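Local coordinates for Alr4995 protein (Nostoc sp., PDB 6LRF) that acts as a bifunctional arginine dihydrolase and ornithine cyclodeaminase, probably converting arginine to ornithine and ornithine onward to proline, at residues Asp163-His168 / Ile208-Ala213; Asp170-Pro175 / Gly186-Tyr191; Asn215-Thr220 / Val227-Ala232; Leu66-Asn71 / Thr253-Ala258; Asn178-Tyr183 / Val243-Leu248. All blocks are in the same frame, centred on the assembly; numbering follows the deposited sequence.

All five interactions lie within the GME-type dihydrolase part of the chain and illustrate how a closed domain is knitted from modest contacts. Interactions 1 and 2 are nearest, their centres about 8 Å apart, and F166 packs against T171 and C172. Interaction 3 lies about 11 Å, centre to centre, from both interaction 1 and interaction 5; strands 226-229 and 246-249 pair side by side. Interactions 4 and 5 are about 23 Å apart between centres and do not touch. H168 of interaction 1, hydrogen-bonded to E118, comes against N71 of interaction 4, while D170 O receives N219 ND2. In a GME enzyme this polar cluster is probably close to the arginine pocket, which is unliganded here.

Interaction 1: residues Asp163-His168 / Ile208-Ala213; sequences DERFYH and IAEADA
R165 and E210 meet at about a right angle, their guanidinium and carboxylate planes turned 71° apart, which illustrates how an arginine can hold an acid end-on. Two nitrogens converge on one oxygen: E210 OE2 lies 2.9 Å from R165 NH2, nearly along its own C-O axis. The second bond, from R165 NH1 to E210 OE2, is longer at 3.2 Å and arrives from above the carboxylate plane. Both keep close to the guanidinium plane. With CG opposite the backbone N (chi1 -169°), the extended E210 chain carries its carboxylate out from the helix to this edge.

D163 takes the adjoining side of the same guanidinium. R165 NH2 reaches D163 OD2 at 2.7 Å, on the syn lone pair, and is thus shared by two acids, while R165 NE donates to D163 OD1 at 3.2 Å. The backbone N of R165 also binds D163 OD1, closing an Asx turn. The network bridges the loop following strand 155-160 and the short helix 210-213, two parts of the GME-type domain, at a subunit boundary: E475 of the second subunit forms a salt bridge with R165 NH1, and W479 of that subunit packs on R165. The three acids around one arginine probably depend on its charge to lie so close together.

The CE2 corner of F166 lies over the guanidinium face, 3.9 Å above the plane of R165 and over its centre. The rim of the same ring also meets the helix, with F166 CE1 3.3 Å from A213 O and F166 CZ 3.8 Å from A213 CB.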
# COMPACT_ATOMS: atom_id res chain seq x y z
N ASP B 163 -32.46 4.62 -0.63
CA ASP B 163 -32.01 5.06 0.69
C ASP B 163 -33.04 4.64 1.75
O ASP B 163 -34.17 5.14 1.77
CB ASP B 163 -31.80 6.58 0.71
CG ASP B 163 -31.10 7.07 1.97
OD1 ASP B 163 -31.34 6.52 3.07
OD2 ASP B 163 -30.31 8.04 1.87
N GLU B 164 -32.64 3.74 2.64
CA GLU B 164 -33.55 3.15 3.60
C GLU B 164 -34.21 4.17 4.55
O GLU B 164 -35.26 3.91 5.12
CB GLU B 164 -32.83 2.08 4.41
CG GLU B 164 -33.75 1.20 5.23
CD GLU B 164 -33.00 0.41 6.29
OE1 GLU B 164 -31.79 0.66 6.49
OE2 GLU B 164 -33.64 -0.47 6.91
N ARG B 165 -33.60 5.34 4.70
CA ARG B 165 -34.20 6.40 5.51
C ARG B 165 -35.48 6.92 4.84
O ARG B 165 -36.46 7.25 5.51
CB ARG B 165 -33.22 7.56 5.72
CG ARG B 165 -32.03 7.21 6.63
CD ARG B 165 -31.00 8.33 6.64
NE ARG B 165 -30.42 8.53 5.32
CZ ARG B 165 -29.86 9.66 4.91
NH1 ARG B 165 -29.79 10.71 5.72
NH2 ARG B 165 -29.36 9.74 3.68
N PHE B 166 -35.45 6.98 3.52
CA PHE B 166 -36.59 7.45 2.75
C PHE B 166 -37.24 6.25 2.08
O PHE B 166 -37.15 6.06 0.86
CB PHE B 166 -36.14 8.52 1.76
CG PHE B 166 -35.31 9.60 2.41
CD1 PHE B 166 -35.91 10.57 3.20
CD2 PHE B 166 -33.92 9.61 2.28
CE1 PHE B 166 -35.15 11.56 3.83
CE2 PHE B 166 -33.15 10.59 2.90
CZ PHE B 166 -33.76 11.57 3.67
N TYR B 167 -37.87 5.45 2.95
CA TYR B 167 -38.41 4.14 2.64
C TYR B 167 -39.79 4.19 1.97
O TYR B 167 -40.23 3.22 1.35
CB TYR B 167 -38.47 3.29 3.93
CG TYR B 167 -39.41 3.84 5.00
CD1 TYR B 167 -39.04 4.92 5.80
CD2 TYR B 167 -40.68 3.30 5.18
CE1 TYR B 167 -39.91 5.42 6.76
CE2 TYR B 167 -41.56 3.80 6.14
CZ TYR B 167 -41.17 4.86 6.93
OH TYR B 167 -42.04 5.36 7.89
N HIS B 168 -40.48 5.33 2.12
CA HIS B 168 -41.70 5.60 1.36
C HIS B 168 -41.45 6.74 0.39
O HIS B 168 -40.66 7.64 0.66
CB HIS B 168 -42.88 5.98 2.28
CG HIS B 168 -43.57 4.80 2.90
ND1 HIS B 168 -44.28 4.90 4.08
CD2 HIS B 168 -43.69 3.52 2.49
CE1 HIS B 168 -44.79 3.72 4.39
NE2 HIS B 168 -44.45 2.86 3.44
N ILE B 208 -33.99 19.46 -2.99
CA ILE B 208 -33.68 19.94 -1.65
C ILE B 208 -32.43 19.31 -1.06
O ILE B 208 -32.04 18.21 -1.44
CB ILE B 208 -34.84 19.70 -0.67
CG1 ILE B 208 -35.07 18.20 -0.46
CG2 ILE B 208 -36.10 20.38 -1.18
CD1 ILE B 208 -35.92 17.88 0.74
N ALA B 209 -31.83 20.03 -0.11
CA ALA B 209 -30.65 19.59 0.63
C ALA B 209 -30.98 18.44 1.56
O ALA B 209 -32.13 18.29 1.97
CB ALA B 209 -30.06 20.75 1.41
N GLU B 210 -29.97 17.64 1.91
CA GLU B 210 -30.16 16.52 2.82
C GLU B 210 -30.60 17.00 4.20
O GLU B 210 -31.30 16.28 4.92
CB GLU B 210 -28.87 15.70 2.94
CG GLU B 210 -29.06 14.37 3.67
CD GLU B 210 -27.80 13.49 3.66
OE1 GLU B 210 -26.68 14.05 3.70
OE2 GLU B 210 -27.94 12.24 3.62
N ALA B 211 -30.21 18.21 4.57
CA ALA B 211 -30.60 18.78 5.85
C ALA B 211 -32.12 18.90 5.95
O ALA B 211 -32.72 18.48 6.94
CB ALA B 211 -29.95 20.14 6.06
N ASP B 212 -32.74 19.46 4.91
CA ASP B 212 -34.20 19.57 4.85
C ASP B 212 -34.87 18.20 4.70
O ASP B 212 -35.92 17.95 5.28
CB ASP B 212 -34.63 20.48 3.70
CG ASP B 212 -34.44 21.97 4.01
OD1 ASP B 212 -35.26 22.53 4.77
OD2 ASP B 212 -33.48 22.57 3.47
N ALA B 213 -34.23 17.33 3.93
CA ALA B 213 -34.74 15.98 3.69
C ALA B 213 -34.90 15.15 4.97
O ALA B 213 -35.94 14.51 5.17
CB ALA B 213 -33.84 15.26 2.71

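Interaction 2: residues Asp170-Pro175 / Gly186-Tyr191; sequences DTCFCP and GAFDSY
No hydrogen bond crosses this contact; the most polarisable atom in it, C172 SG, is what A187 and F188 both touch. C172 SG touches A187 CB at 3.5 Å, and the CZ corner of F188 stands 3.7 Å from the same C172 SG. The sulfur is 4.5 Å from the F188 ring centroid and lies obliquely, 43° off the ring normal, a Cys sulfur-aromatic contact. SG occupies the crowded position between backbone N and carbonyl carbon (chi1 55°), which directs it at A187 and F188 together.

F188 also meets F173, and the principle here is that one aromatic corner can serve two partners. F188 CZ, already against the sulfur, lies 3.7 Å from F173 CD2. The two side chains cross at about a right angle, with ring centroids 5.8 Å apart and planes inclined at 74°, an oblique aromatic pair. Replacing F188 by an alanine would probably open a gap beside the sulfur and strip the F173 ring of one of its aromatic neighbours, W133 remaining.

All four touching residues are buried in the GME-type domain. F173 begins strand 173-175, which runs antiparallel to strand 181-183, and its ring meets W133 edge-to-face while also touching L181 and Y183. F188 and F173 both reach L159 of strand 155-160, in a different sheet. Just beyond F188, D189 stands at the N-cap of helix 190-199, so the contact packs the residues leading into that helix against the start of an outermost strand of the three-stranded sheet.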
# COMPACT_ATOMS: atom_id res chain seq x y z
N ASP B 170 -43.31 9.23 -0.35
CA ASP B 170 -43.77 10.54 0.13
C ASP B 170 -42.84 11.17 1.17
O ASP B 170 -43.09 12.28 1.64
CB ASP B 170 -45.21 10.45 0.69
CG ASP B 170 -45.31 9.74 2.04
OD1 ASP B 170 -44.33 9.10 2.50
OD2 ASP B 170 -46.41 9.80 2.65
N THR B 171 -41.77 10.46 1.53
CA THR B 171 -40.75 11.04 2.43
C THR B 171 -39.65 11.77 1.66
O THR B 171 -38.82 12.44 2.27
CB THR B 171 -40.08 9.97 3.30
OG1 THR B 171 -39.38 9.04 2.47
CG2 THR B 171 -41.11 9.22 4.12
N CYS B 172 -39.64 11.66 0.33
CA CYS B 172 -38.56 12.23 -0.47
C CYS B 172 -39.04 12.77 -1.80
O CYS B 172 -38.23 13.10 -2.68
CB CYS B 172 -37.47 11.17 -0.72
SG CYS B 172 -38.07 9.60 -1.48
N PHE B 173 -40.36 12.85 -1.96
CA PHE B 173 -40.94 13.16 -3.26
C PHE B 173 -42.32 13.79 -3.06
O PHE B 173 -43.13 13.24 -2.30
CB PHE B 173 -41.03 11.89 -4.09
CG PHE B 173 -41.37 12.11 -5.52
CD1 PHE B 173 -42.70 12.11 -5.95
CD2 PHE B 173 -40.36 12.26 -6.46
CE1 PHE B 173 -43.02 12.30 -7.29
CE2 PHE B 173 -40.66 12.45 -7.81
CZ PHE B 173 -42.00 12.46 -8.23
N CYS B 174 -42.59 14.91 -3.71
CA CYS B 174 -43.82 15.65 -3.42
C CYS B 174 -44.29 16.55 -4.57
O CYS B 174 -43.89 17.72 -4.68
CB CYS B 174 -43.63 16.50 -2.15
SG CYS B 174 -45.21 17.27 -1.54
N PRO B 175 -45.16 16.00 -5.44
CA PRO B 175 -45.81 16.79 -6.49
C PRO B 175 -46.63 17.94 -5.87
O PRO B 175 -47.33 17.75 -4.89
CB PRO B 175 -46.71 15.77 -7.20
CG PRO B 175 -46.10 14.42 -6.86
CD PRO B 175 -45.58 14.58 -5.47
N GLY B 186 -31.17 12.41 -4.00
CA GLY B 186 -30.33 11.36 -3.43
C GLY B 186 -31.11 10.14 -2.99
O GLY B 186 -30.52 9.10 -2.65
N ALA B 187 -32.43 10.23 -2.98
CA ALA B 187 -33.25 9.11 -2.56
C ALA B 187 -33.49 8.11 -3.69
O ALA B 187 -33.96 7.01 -3.45
CB ALA B 187 -34.59 9.60 -1.99
N PHE B 188 -33.16 8.49 -4.93
CA PHE B 188 -33.47 7.65 -6.09
C PHE B 188 -32.24 7.14 -6.85
O PHE B 188 -31.18 7.75 -6.80
CB PHE B 188 -34.37 8.43 -7.04
CG PHE B 188 -35.65 8.90 -6.40
CD1 PHE B 188 -35.74 10.15 -5.81
CD2 PHE B 188 -36.76 8.07 -6.38
CE1 PHE B 188 -36.91 10.58 -5.22
CE2 PHE B 188 -37.94 8.49 -5.79
CZ PHE B 188 -38.02 9.74 -5.21
N ASP B 189 -32.38 6.01 -7.54
CA ASP B 189 -31.27 5.53 -8.36
C ASP B 189 -31.12 6.41 -9.61
O ASP B 189 -31.91 7.33 -9.83
CB ASP B 189 -31.46 4.04 -8.73
CG ASP B 189 -32.59 3.79 -9.73
OD1 ASP B 189 -33.29 4.75 -10.13
OD2 ASP B 189 -32.78 2.61 -10.12
N SER B 190 -30.11 6.13 -10.43
CA SER B 190 -29.86 6.97 -11.59
C SER B 190 -31.00 6.89 -12.61
O SER B 190 -31.41 7.90 -13.18
CB SER B 190 -28.53 6.56 -12.25
OG SER B 190 -28.71 5.40 -13.04
N TYR B 191 -31.50 5.68 -12.86
CA TYR B 191 -32.64 5.49 -13.76
C TYR B 191 -33.83 6.39 -13.36
O TYR B 191 -34.45 7.01 -14.20
CB TYR B 191 -33.09 4.02 -13.78
CG TYR B 191 -32.01 3.04 -14.24
CD1 TYR B 191 -31.62 2.97 -15.58
CD2 TYR B 191 -31.38 2.19 -13.33
CE1 TYR B 191 -30.63 2.09 -16.00
CE2 TYR B 191 -30.39 1.30 -13.75
CZ TYR B 191 -30.02 1.25 -15.08
OH TYR B 191 -29.04 0.37 -15.51

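Interaction 3: residues Asn215-Thr220 / Val227-Ala232; sequences NFACNT and VIMNKA
A Schellman motif ends the short helix 210-213, with F216 as its C-prime residue. The helix end sets N215 against N230 and K231, just after strand 226-229, while the following loop lays A217 and T220 on the strand itself. That strand forms a hairpin with strand 221-223 in the GME-type domain, an example of a helix end docked on the sheet that follows it. At the helix end, N230 ND2 donates to N215 O at 3.2 Å, almost straight at 171° and in the plane of its own amide. N230 OD1 is taken by the backbone N of L252, so the N230 amide spans two loops, while N215 ND2 turns back to A211 O.

T220 is gripped on several sides. Its OG1 donates to A217 O at 2.6 Å and lies 3.3 Å from M229 CB, and T220 CG2 lies 3.6 Å from V227 CB. T220 CA also makes a CA-H...O contact with I228 O at 3.3 Å. An alanine in place of T220 is likely to leave A217 O without its hydroxyl donor and to open a gap beside V227 and M229. M229, present as selenomethionine, bends at chi3 (-53°) to curl under the loop, bringing its CE to 3.5 Å from A217 CA.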
# COMPACT_ATOMS: atom_id res chain seq x y z
N ASN B 215 -35.38 16.22 7.82
CA ASN B 215 -36.44 16.85 8.59
C ASN B 215 -37.83 16.61 7.97
O ASN B 215 -38.81 17.22 8.41
CB ASN B 215 -36.19 18.35 8.73
CG ASN B 215 -35.28 18.67 9.89
OD1 ASN B 215 -35.74 18.89 11.01
ND2 ASN B 215 -33.98 18.67 9.63
N PHE B 216 -37.87 15.73 6.96
CA PHE B 216 -39.10 15.37 6.25
C PHE B 216 -39.74 16.55 5.53
O PHE B 216 -40.96 16.70 5.54
CB PHE B 216 -40.13 14.77 7.21
CG PHE B 216 -39.82 13.37 7.63
CD1 PHE B 216 -40.59 12.31 7.14
CD2 PHE B 216 -38.81 13.10 8.54
CE1 PHE B 216 -40.33 11.00 7.54
CE2 PHE B 216 -38.54 11.80 8.94
CZ PHE B 216 -39.30 10.75 8.44
N ALA B 217 -38.91 17.39 4.93
CA ALA B 217 -39.40 18.51 4.13
C ALA B 217 -40.31 18.05 2.98
O ALA B 217 -41.27 18.74 2.62
CB ALA B 217 -38.23 19.34 3.58
N CYS B 218 -40.00 16.89 2.41
CA CYS B 218 -40.77 16.39 1.27
C CYS B 218 -42.12 15.85 1.70
O CYS B 218 -43.04 15.72 0.88
CB CYS B 218 -39.98 15.30 0.55
SG CYS B 218 -38.63 15.97 -0.40
N ASN B 219 -42.21 15.53 2.99
CA ASN B 219 -43.44 15.03 3.60
C ASN B 219 -44.40 16.18 3.91
O ASN B 219 -44.74 16.45 5.06
CB ASN B 219 -43.10 14.24 4.86
CG ASN B 219 -44.06 13.11 5.10
OD1 ASN B 219 -44.77 13.09 6.12
ND2 ASN B 219 -44.10 12.15 4.17
N THR B 220 -44.85 16.82 2.84
CA THR B 220 -45.56 18.09 2.90
C THR B 220 -46.98 17.96 2.38
O THR B 220 -47.21 17.33 1.34
CB THR B 220 -44.81 19.14 2.09
OG1 THR B 220 -43.71 19.64 2.86
CG2 THR B 220 -45.73 20.30 1.70
N VAL B 227 -48.41 25.14 1.66
CA VAL B 227 -47.67 23.92 1.94
C VAL B 227 -47.40 23.83 3.43
O VAL B 227 -46.75 24.69 4.02
CB VAL B 227 -46.35 23.84 1.13
CG1 VAL B 227 -46.65 23.49 -0.31
CG2 VAL B 227 -45.56 25.15 1.22
N ILE B 228 -47.93 22.78 4.04
CA ILE B 228 -47.75 22.54 5.47
C ILE B 228 -46.71 21.45 5.67
O ILE B 228 -46.68 20.46 4.93
CB ILE B 228 -49.06 22.11 6.15
CG1 ILE B 228 -50.18 23.09 5.81
CG2 ILE B 228 -48.87 22.01 7.65
CD1 ILE B 228 -51.57 22.55 6.11
N MSE B 229 -45.87 21.63 6.68
CA MSE B 229 -44.79 20.68 6.92
C MSE B 229 -44.19 20.83 8.30
O MSE B 229 -44.55 21.73 9.06
CB MSE B 229 -43.70 20.86 5.88
CG MSE B 229 -43.43 22.32 5.55
SE MSE B 229 -41.83 22.45 4.46
CE MSE B 229 -40.65 21.43 5.63
N ASN B 230 -43.24 19.96 8.61
CA ASN B 230 -42.58 19.96 9.91
C ASN B 230 -41.70 21.19 10.13
O ASN B 230 -42.02 22.04 10.96
CB ASN B 230 -41.74 18.69 10.07
CG ASN B 230 -40.98 18.66 11.38
OD1 ASN B 230 -41.50 19.05 12.42
ND2 ASN B 230 -39.73 18.22 11.32
N LYS B 231 -40.60 21.28 9.38
CA LYS B 231 -39.60 22.33 9.58
C LYS B 231 -38.84 22.60 8.29
O LYS B 231 -38.28 21.67 7.70
CB LYS B 231 -38.61 21.95 10.69
CG LYS B 231 -38.51 22.96 11.83
CD LYS B 231 -38.20 22.27 13.17
CE LYS B 231 -39.49 21.73 13.82
NZ LYS B 231 -39.31 21.10 15.16
N ALA B 232 -38.82 23.85 7.85
CA ALA B 232 -38.13 24.23 6.61
C ALA B 232 -36.95 25.16 6.86
O ALA B 232 -36.99 26.01 7.75
CB ALA B 232 -39.12 24.89 5.64

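Interaction 4: residues Leu66-Asn71 / Thr253-Ala258; sequences LVFTAN and TEFLKA
F68 and A258 make the tight part of this contact: A258 CB lies in the plane of the F68 ring, at its edge, 3.8 Å from CE2. The neighbouring corner is slightly farther, F68 CZ being 4.0 Å from A258 CB. F255 O also stands at that edge, with F68 CZ 4.1 Å away. V67, from the same loop, fills one face of the ring, its CG2 4.0 Å above the plane of F68 and over the centre. CG of F68 lies opposite the carbonyl carbon (chi1 -69°), which swings the ring from an inverse gamma turn toward the 253-258 segment.

That segment is a loosely hydrogen-bonded turn of helix, separated from the first by some 180 residues. Contacts between such distant parts fit the closed, ring-like pentein fold of GME enzymes.

The packing slackens at F255. F255 CE1 and V67 CG2 remain 4.3 Å apart, an oblique approach, and the F255 ring finds further neighbours in A37 and W41 of helix 34-49. L256 points away from the 66-71 segment to pack on F216 and N230. Like L256, K257 is partly exposed, but its NZ reaches in to the buried E254 OE2 at 2.9 Å, with R36 binding the other carboxylate oxygen of E254.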
# COMPACT_ATOMS: atom_id res chain seq x y z
N LEU B 66 -51.97 3.46 12.75
CA LEU B 66 -53.22 3.83 12.09
C LEU B 66 -53.29 5.35 11.87
O LEU B 66 -54.03 5.82 11.01
CB LEU B 66 -54.41 3.34 12.90
CG LEU B 66 -55.72 3.19 12.13
CD1 LEU B 66 -55.71 1.91 11.33
CD2 LEU B 66 -56.93 3.25 13.06
N VAL B 67 -52.51 6.11 12.62
CA VAL B 67 -52.44 7.56 12.43
C VAL B 67 -51.84 7.93 11.07
O VAL B 67 -52.00 9.05 10.59
CB VAL B 67 -51.60 8.24 13.54
CG1 VAL B 67 -52.29 8.12 14.88
CG2 VAL B 67 -50.20 7.62 13.60
N PHE B 68 -51.15 6.98 10.45
CA PHE B 68 -50.49 7.24 9.18
C PHE B 68 -51.41 6.86 8.02
O PHE B 68 -51.19 5.88 7.30
CB PHE B 68 -49.15 6.50 9.12
CG PHE B 68 -48.11 7.07 10.06
CD1 PHE B 68 -47.95 8.45 10.17
CD2 PHE B 68 -47.33 6.23 10.85
CE1 PHE B 68 -47.00 8.99 11.04
CE2 PHE B 68 -46.37 6.75 11.72
CZ PHE B 68 -46.21 8.13 11.82
N THR B 69 -52.47 7.66 7.88
CA THR B 69 -53.51 7.39 6.89
C THR B 69 -53.02 7.49 5.45
O THR B 69 -53.67 6.96 4.56
CB THR B 69 -54.69 8.36 7.06
OG1 THR B 69 -54.20 9.71 7.04
CG2 THR B 69 -55.43 8.10 8.37
N ALA B 70 -51.89 8.18 5.21
CA ALA B 70 -51.26 8.18 3.88
C ALA B 70 -51.16 6.76 3.34
O ALA B 70 -51.33 6.52 2.13
CB ALA B 70 -49.87 8.84 3.93
N ASN B 71 -50.93 5.81 4.24
CA ASN B 71 -50.76 4.42 3.85
C ASN B 71 -52.05 3.61 3.82
O ASN B 71 -52.00 2.42 3.61
CB ASN B 71 -49.76 3.72 4.78
CG ASN B 71 -48.47 4.50 4.93
OD1 ASN B 71 -48.10 4.90 6.03
ND2 ASN B 71 -47.79 4.75 3.81
N THR B 253 -42.34 16.54 15.64
CA THR B 253 -41.18 15.74 16.03
C THR B 253 -41.54 14.41 16.68
O THR B 253 -40.79 13.44 16.58
CB THR B 253 -40.25 16.53 16.99
OG1 THR B 253 -40.97 16.86 18.19
CG2 THR B 253 -39.73 17.81 16.33
N GLU B 254 -42.69 14.35 17.34
CA GLU B 254 -43.12 13.12 18.01
C GLU B 254 -43.50 12.04 16.99
O GLU B 254 -43.52 10.85 17.32
CB GLU B 254 -44.30 13.40 18.94
CG GLU B 254 -44.34 12.50 20.16
CD GLU B 254 -43.09 12.63 21.02
OE1 GLU B 254 -42.44 13.70 21.01
OE2 GLU B 254 -42.75 11.64 21.71
N PHE B 255 -43.81 12.45 15.77
CA PHE B 255 -44.17 11.46 14.76
C PHE B 255 -42.96 11.15 13.90
O PHE B 255 -42.90 10.08 13.28
CB PHE B 255 -45.36 11.94 13.93
CG PHE B 255 -46.63 12.01 14.71
CD1 PHE B 255 -47.37 10.86 14.97
CD2 PHE B 255 -47.07 13.22 15.23
CE1 PHE B 255 -48.54 10.92 15.71
CE2 PHE B 255 -48.24 13.29 15.98
CZ PHE B 255 -48.98 12.13 16.22
N LEU B 256 -41.98 12.06 13.88
CA LEU B 256 -40.71 11.78 13.22
C LEU B 256 -40.03 10.59 13.89
O LEU B 256 -39.18 9.95 13.29
CB LEU B 256 -39.79 12.99 13.22
CG LEU B 256 -39.61 13.76 11.90
CD1 LEU B 256 -40.80 14.64 11.62
CD2 LEU B 256 -38.31 14.57 11.88
N LYS B 257 -40.43 10.29 15.13
CA LYS B 257 -39.91 9.14 15.88
C LYS B 257 -40.38 7.80 15.32
O LYS B 257 -39.70 6.79 15.51
CB LYS B 257 -40.33 9.23 17.35
CG LYS B 257 -39.76 10.42 18.11
CD LYS B 257 -40.19 10.36 19.56
CE LYS B 257 -39.59 11.49 20.38
NZ LYS B 257 -39.83 11.28 21.84
N ALA B 258 -41.54 7.79 14.66
CA ALA B 258 -42.03 6.57 14.02
C ALA B 258 -41.74 6.58 12.52
O ALA B 258 -42.09 5.64 11.81
CB ALA B 258 -43.51 6.40 14.27

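Interaction 5: residues Asn178-Tyr183 / Val243-Leu248; sequences NGYLLY and VGFQVL
The Y180 ring receives two residues on one face, V243 toward its hydroxyl end and F245 toward its root. V243 CG2 sits 3.7 Å above the Y180 plane, offset toward the rim, and forms a CH-pi contact 19° off the ring normal. F245 turns its edge to that face in an offset edge-to-face pair, planes at 80° and centroids 5.6 Å apart. Y180 CG lies in the plane of the F245 ring, and the closest corner of the pair is F245 CE2 to Y180 CD1 at 3.8 Å.

Tyrosine and valine come from opposite directions and overlap at their ends, with V243 CB and Y180 OH separated by 3.4 Å. Y180 has CG opposite the carbonyl carbon (chi1 -74°), which projects the ring from the start of strand 181-183 toward the 243-248 segment. There G244 is the C-prime residue of a Schellman motif closing helix 234-242, and V243 and F245 flank it before strand 246-249 begins. One turn thus offers two side chains to one ring, joining the lead-in to the central strand of one three-stranded sheet of the GME-type domain with the lead-in to an outer strand of another.

F245 is buried, also touching L176, V227 and L240, whereas Y180 and V243 are partly exposed. Because no hydrogen bond crosses between the segments, their hold on each other probably rests mainly on dispersion, ring electrostatics and the exclusion of water, with close fit helping to place the tyrosine alongside I206 and K204.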
# COMPACT_ATOMS: atom_id res chain seq x y z
N ASN B 178 -49.40 23.61 -9.74
CA ASN B 178 -48.75 24.43 -10.77
C ASN B 178 -47.48 23.76 -11.31
O ASN B 178 -46.49 24.42 -11.62
CB ASN B 178 -48.43 25.82 -10.19
CG ASN B 178 -48.14 26.84 -11.26
OD1 ASN B 178 -48.65 26.76 -12.37
ND2 ASN B 178 -47.31 27.83 -10.91
N GLY B 179 -47.50 22.43 -11.38
CA GLY B 179 -46.42 21.65 -11.98
C GLY B 179 -45.14 21.47 -11.18
O GLY B 179 -44.20 20.83 -11.66
N TYR B 180 -45.08 22.01 -9.97
CA TYR B 180 -43.84 21.97 -9.21
C TYR B 180 -43.59 20.61 -8.56
O TYR B 180 -44.51 19.86 -8.27
CB TYR B 180 -43.83 23.07 -8.16
CG TYR B 180 -43.61 24.43 -8.78
CD1 TYR B 180 -44.69 25.25 -9.11
CD2 TYR B 180 -42.33 24.86 -9.10
CE1 TYR B 180 -44.48 26.49 -9.69
CE2 TYR B 180 -42.12 26.09 -9.69
CZ TYR B 180 -43.20 26.90 -9.99
OH TYR B 180 -42.98 28.13 -10.57
N LEU B 181 -42.31 20.29 -8.35
CA LEU B 181 -41.94 19.04 -7.72
C LEU B 181 -40.90 19.28 -6.65
O LEU B 181 -39.80 19.75 -6.93
CB LEU B 181 -41.38 18.04 -8.74
CG LEU B 181 -40.79 16.81 -8.04
CD1 LEU B 181 -41.87 15.99 -7.35
CD2 LEU B 181 -40.00 15.94 -9.01
N LEU B 182 -41.26 18.95 -5.42
CA LEU B 182 -40.36 19.04 -4.29
C LEU B 182 -39.82 17.64 -4.01
O LEU B 182 -40.58 16.74 -3.67
CB LEU B 182 -41.10 19.59 -3.07
CG LEU B 182 -40.32 19.72 -1.76
CD1 LEU B 182 -39.47 20.97 -1.81
CD2 LEU B 182 -41.28 19.76 -0.57
N TYR B 183 -38.51 17.45 -4.18
CA TYR B 183 -37.96 16.11 -4.06
C TYR B 183 -36.49 16.13 -3.68
O TYR B 183 -35.81 17.15 -3.80
CB TYR B 183 -38.17 15.32 -5.37
CG TYR B 183 -37.20 15.61 -6.49
CD1 TYR B 183 -36.39 14.60 -7.02
CD2 TYR B 183 -37.09 16.88 -7.04
CE1 TYR B 183 -35.50 14.86 -8.07
CE2 TYR B 183 -36.21 17.14 -8.08
CZ TYR B 183 -35.42 16.14 -8.59
OH TYR B 183 -34.55 16.42 -9.61
N VAL B 243 -41.58 31.00 -5.77
CA VAL B 243 -42.52 30.72 -6.86
C VAL B 243 -43.98 30.78 -6.40
O VAL B 243 -44.87 30.26 -7.08
CB VAL B 243 -42.26 29.33 -7.52
CG1 VAL B 243 -40.88 29.30 -8.18
CG2 VAL B 243 -42.43 28.19 -6.51
N GLY B 244 -44.22 31.40 -5.26
CA GLY B 244 -45.58 31.72 -4.85
C GLY B 244 -46.29 30.78 -3.89
O GLY B 244 -47.50 30.92 -3.69
N PHE B 245 -45.58 29.83 -3.29
CA PHE B 245 -46.15 28.98 -2.25
C PHE B 245 -46.05 29.64 -0.88
O PHE B 245 -45.04 30.25 -0.56
CB PHE B 245 -45.45 27.62 -2.19
CG PHE B 245 -45.76 26.71 -3.35
CD1 PHE B 245 -47.01 26.12 -3.46
CD2 PHE B 245 -44.80 26.44 -4.31
CE1 PHE B 245 -47.30 25.27 -4.52
CE2 PHE B 245 -45.08 25.59 -5.37
CZ PHE B 245 -46.34 25.01 -5.47
N GLN B 246 -47.10 29.51 -0.07
CA GLN B 246 -47.05 29.99 1.31
C GLN B 246 -46.72 28.83 2.24
O GLN B 246 -47.43 27.82 2.28
CB GLN B 246 -48.37 30.66 1.73
CG GLN B 246 -48.58 30.61 3.24
CD GLN B 246 -49.84 31.33 3.73
OE1 GLN B 246 -50.90 31.27 3.11
NE2 GLN B 246 -49.71 32.01 4.87
N VAL B 247 -45.64 28.98 2.99
CA VAL B 247 -45.14 27.90 3.84
C VAL B 247 -45.62 27.99 5.28
O VAL B 247 -45.25 28.90 6.01
CB VAL B 247 -43.61 27.87 3.85
CG1 VAL B 247 -43.12 26.82 4.84
CG2 VAL B 247 -43.07 27.59 2.44
N LEU B 248 -46.43 27.02 5.68
CA LEU B 248 -46.86 26.86 7.07
C LEU B 248 -46.07 25.74 7.74
O LEU B 248 -46.04 24.62 7.25
CB LEU B 248 -48.36 26.54 7.14
CG LEU B 248 -49.42 27.65 7.14
CD1 LEU B 248 -49.11 28.75 6.14
CD2 LEU B 248 -50.79 27.06 6.84